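Local coordinates for endo-beta-1,4-glucanase (Ampullaria crossean, PDB 5XBU), which probably hydrolyses internal beta-1,4-glucosidic bonds of cellulose, as a family 45 glycoside hydrolase endoglucanase, at residues 62-67 with 139-144. Numbering follows the deposited sequence.
Sequences ERYFDD and VHFDLQ
Tyr64, on the short helix 62-65, meets Val139 and Phe141 of segment 139-144, the backbones coming nearest at Tyr64 CA and Val139 CA, 6.8 Å apart, with no hydrogen bond between the segments. Phe141 lies on strand 140-144, part of the curled sheet of the double-psi beta-barrel domain of family 45 endoglucanases, and the helix comes just after strand 57-60, which pairs antiparallel with strand 140-144. Two apolar contacts carry the packing. Val139 CG2 presses on the root of the tyrosine, 3.6 Å from Tyr64 CB, and approaches the ring obliquely. Farther out, the edge of Phe141 is directed toward the face of Tyr64 in an offset edge-to-face pair, with planes at 77° and centroids 6.0 Å apart. With CG anti to the backbone N (chi1 174°), Tyr64 carries its ring out to Phe141; its hydroxyl is hydrogen-bonded to Glu164 OE2 on strand 160-165. Val82 of strand 81-86 touches both rings, consistent with a place in the buried core of the domain. Asp67, at positive phi, is the C-prime residue of a Schellman motif ending the helix, its N bonded to Tyr64 O (3.0 Å). Where the rings meet, Phe141 CE1 lies 4.1 Å from both Tyr64 CD2 and Tyr64 CE2.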
loop_
_atom_site.group_PDB
_atom_site.type_symbol
_atom_site.label_atom_id
_atom_site.label_comp_id
_atom_site.label_asym_id
_atom_site.label_seq_id
_atom_site.Cartn_x
_atom_site.Cartn_y
_atom_site.Cartn_z
ATOM N N GLU A 62 5.344 5.066 -4.898
ATOM C CA GLU A 62 5.056 6.298 -5.626
ATOM C C GLU A 62 4.454 6.084 -7.015
ATOM O O GLU A 62 3.503 6.783 -7.384
ATOM C CB GLU A 62 6.373 7.071 -5.744
ATOM C CG GLU A 62 6.275 8.437 -6.384
ATOM C CD GLU A 62 7.590 9.184 -6.344
ATOM O OE1 GLU A 62 7.792 9.994 -7.264
ATOM O OE2 GLU A 62 8.404 8.994 -5.415
ATOM N N ARG A 63 5.028 5.196 -7.827
ATOM C CA ARG A 63 4.553 5.087 -9.201
ATOM C C ARG A 63 3.152 4.496 -9.286
ATOM O O ARG A 63 2.418 4.829 -10.223
ATOM C CB ARG A 63 5.561 4.343 -10.067
ATOM C CG ARG A 63 6.849 5.121 -10.291
ATOM C CD ARG A 63 6.682 6.309 -11.292
ATOM N NE ARG A 63 7.955 7.051 -11.357
ATOM C CZ ARG A 63 8.328 7.990 -10.499
ATOM N NH1 ARG A 63 7.455 8.470 -9.622
ATOM N NH2 ARG A 63 9.581 8.419 -10.512
ATOM N N TYR A 64 2.727 3.653 -8.343
ATOM C CA TYR A 64 1.316 3.292 -8.285
ATOM C C TYR A 64 0.487 4.448 -7.747
ATOM O O TYR A 64 -0.567 4.778 -8.297
ATOM C CB TYR A 64 1.071 2.011 -7.465
ATOM C CG TYR A 64 -0.397 1.737 -7.309
ATOM C CD1 TYR A 64 -1.188 1.364 -8.390
ATOM C CD2 TYR A 64 -1.020 1.929 -6.091
ATOM C CE1 TYR A 64 -2.547 1.184 -8.262
ATOM C CE2 TYR A 64 -2.371 1.770 -5.954
ATOM C CZ TYR A 64 -3.146 1.395 -7.025
ATOM O OH TYR A 64 -4.494 1.255 -6.823
ATOM N N PHE A 65 0.950 5.068 -6.654
ATOM C CA PHE A 65 0.241 6.198 -6.065
ATOM C C PHE A 65 -0.199 7.215 -7.104
ATOM O O PHE A 65 -1.339 7.694 -7.048
ATOM C CB PHE A 65 1.143 6.858 -5.028
ATOM C CG PHE A 65 0.569 8.097 -4.436
ATOM C CD1 PHE A 65 -0.358 8.022 -3.424
ATOM C CD2 PHE A 65 0.968 9.358 -4.869
ATOM C CE1 PHE A 65 -0.887 9.173 -2.858
ATOM C CE2 PHE A 65 0.447 10.494 -4.315
ATOM C CZ PHE A 65 -0.506 10.408 -3.303
ATOM N N ASP A 66 0.698 7.566 -8.028
ATOM C CA ASP A 66 0.393 8.571 -9.044
ATOM C C ASP A 66 0.307 7.992 -10.443
ATOM O O ASP A 66 0.496 8.728 -11.416
ATOM C CB ASP A 66 1.369 9.740 -9.015
ATOM C CG ASP A 66 0.825 10.963 -9.749
ATOM O OD1 ASP A 66 -0.421 11.177 -9.734
ATOM O OD2 ASP A 66 1.653 11.683 -10.344
ATOM N N ASP A 67 0.002 6.703 -10.579
ATOM C CA ASP A 67 -0.239 6.088 -11.889
ATOM C C ASP A 67 0.835 6.450 -12.920
ATOM O O ASP A 67 0.538 6.906 -14.028
ATOM C CB ASP A 67 -1.635 6.421 -12.426
ATOM C CG ASP A 67 -1.979 5.659 -13.692
ATOM O OD1 ASP A 67 -1.554 4.489 -13.825
ATOM O OD2 ASP A 67 -2.689 6.227 -14.545
ATOM N N VAL A 139 4.633 -3.546 -6.940
ATOM C CA VAL A 139 4.054 -2.498 -6.123
ATOM C C VAL A 139 4.306 -2.869 -4.673
ATOM O O VAL A 139 4.476 -4.049 -4.330
ATOM C CB VAL A 139 2.544 -2.321 -6.422
ATOM C CG1 VAL A 139 1.732 -3.497 -5.983
ATOM C CG2 VAL A 139 2.003 -1.019 -5.861
ATOM N N HIS A 140 4.340 -1.844 -3.826
ATOM C CA HIS A 140 4.515 -1.985 -2.390
ATOM C C HIS A 140 3.407 -1.219 -1.689
ATOM O O HIS A 140 3.086 -0.098 -2.082
ATOM C CB HIS A 140 5.861 -1.445 -1.960
ATOM C CG HIS A 140 6.155 -1.697 -0.532
ATOM N ND1 HIS A 140 6.581 -2.935 -0.111
ATOM C CD2 HIS A 140 6.026 -0.906 0.560
ATOM C CE1 HIS A 140 6.705 -2.883 1.202
ATOM N NE2 HIS A 140 6.386 -1.671 1.638
ATOM N N PHE A 141 2.872 -1.784 -0.613
ATOM C CA PHE A 141 1.889 -1.107 0.238
ATOM C C PHE A 141 2.459 -0.938 1.639
ATOM O O PHE A 141 2.661 -1.924 2.350
ATOM C CB PHE A 141 0.546 -1.830 0.251
ATOM C CG PHE A 141 -0.093 -1.838 -1.098
ATOM C CD1 PHE A 141 -0.681 -0.674 -1.608
ATOM C CD2 PHE A 141 -0.061 -2.972 -1.917
ATOM C CE1 PHE A 141 -1.215 -0.644 -2.877
ATOM C CE2 PHE A 141 -0.615 -2.935 -3.183
ATOM C CZ PHE A 141 -1.184 -1.786 -3.673
ATOM N N ASP A 142 2.689 0.312 2.044
ATOM C CA ASP A 142 3.070 0.620 3.412
ATOM C C ASP A 142 1.779 0.822 4.193
ATOM O O ASP A 142 0.940 1.638 3.812
ATOM C CB ASP A 142 3.966 1.857 3.440
ATOM C CG ASP A 142 4.963 1.855 4.585
ATOM O OD1 ASP A 142 4.953 0.929 5.408
ATOM O OD2 ASP A 142 5.749 2.828 4.624
ATOM N N LEU A 143 1.596 0.074 5.266
ATOM C CA LEU A 143 0.311 0.015 5.941
ATOM C C LEU A 143 0.365 0.830 7.236
ATOM O O LEU A 143 1.210 0.589 8.094
ATOM C CB LEU A 143 -0.066 -1.444 6.259
ATOM C CG LEU A 143 0.012 -2.389 5.032
ATOM C CD1 LEU A 143 -0.353 -3.778 5.457
ATOM C CD2 LEU A 143 -0.883 -1.914 3.894
ATOM N N GLN A 144 -0.553 1.787 7.377
ATOM C CA GLN A 144 -0.611 2.635 8.576
ATOM C C GLN A 144 -0.870 1.776 9.811
ATOM O O GLN A 144 -1.801 0.964 9.833
ATOM C CB GLN A 144 -1.749 3.626 8.387
ATOM C CG GLN A 144 -2.032 4.536 9.586
ATOM C CD GLN A 144 -0.890 5.447 9.926
ATOM O OE1 GLN A 144 -0.175 5.228 10.906
ATOM N NE2 GLN A 144 -0.689 6.483 9.090
#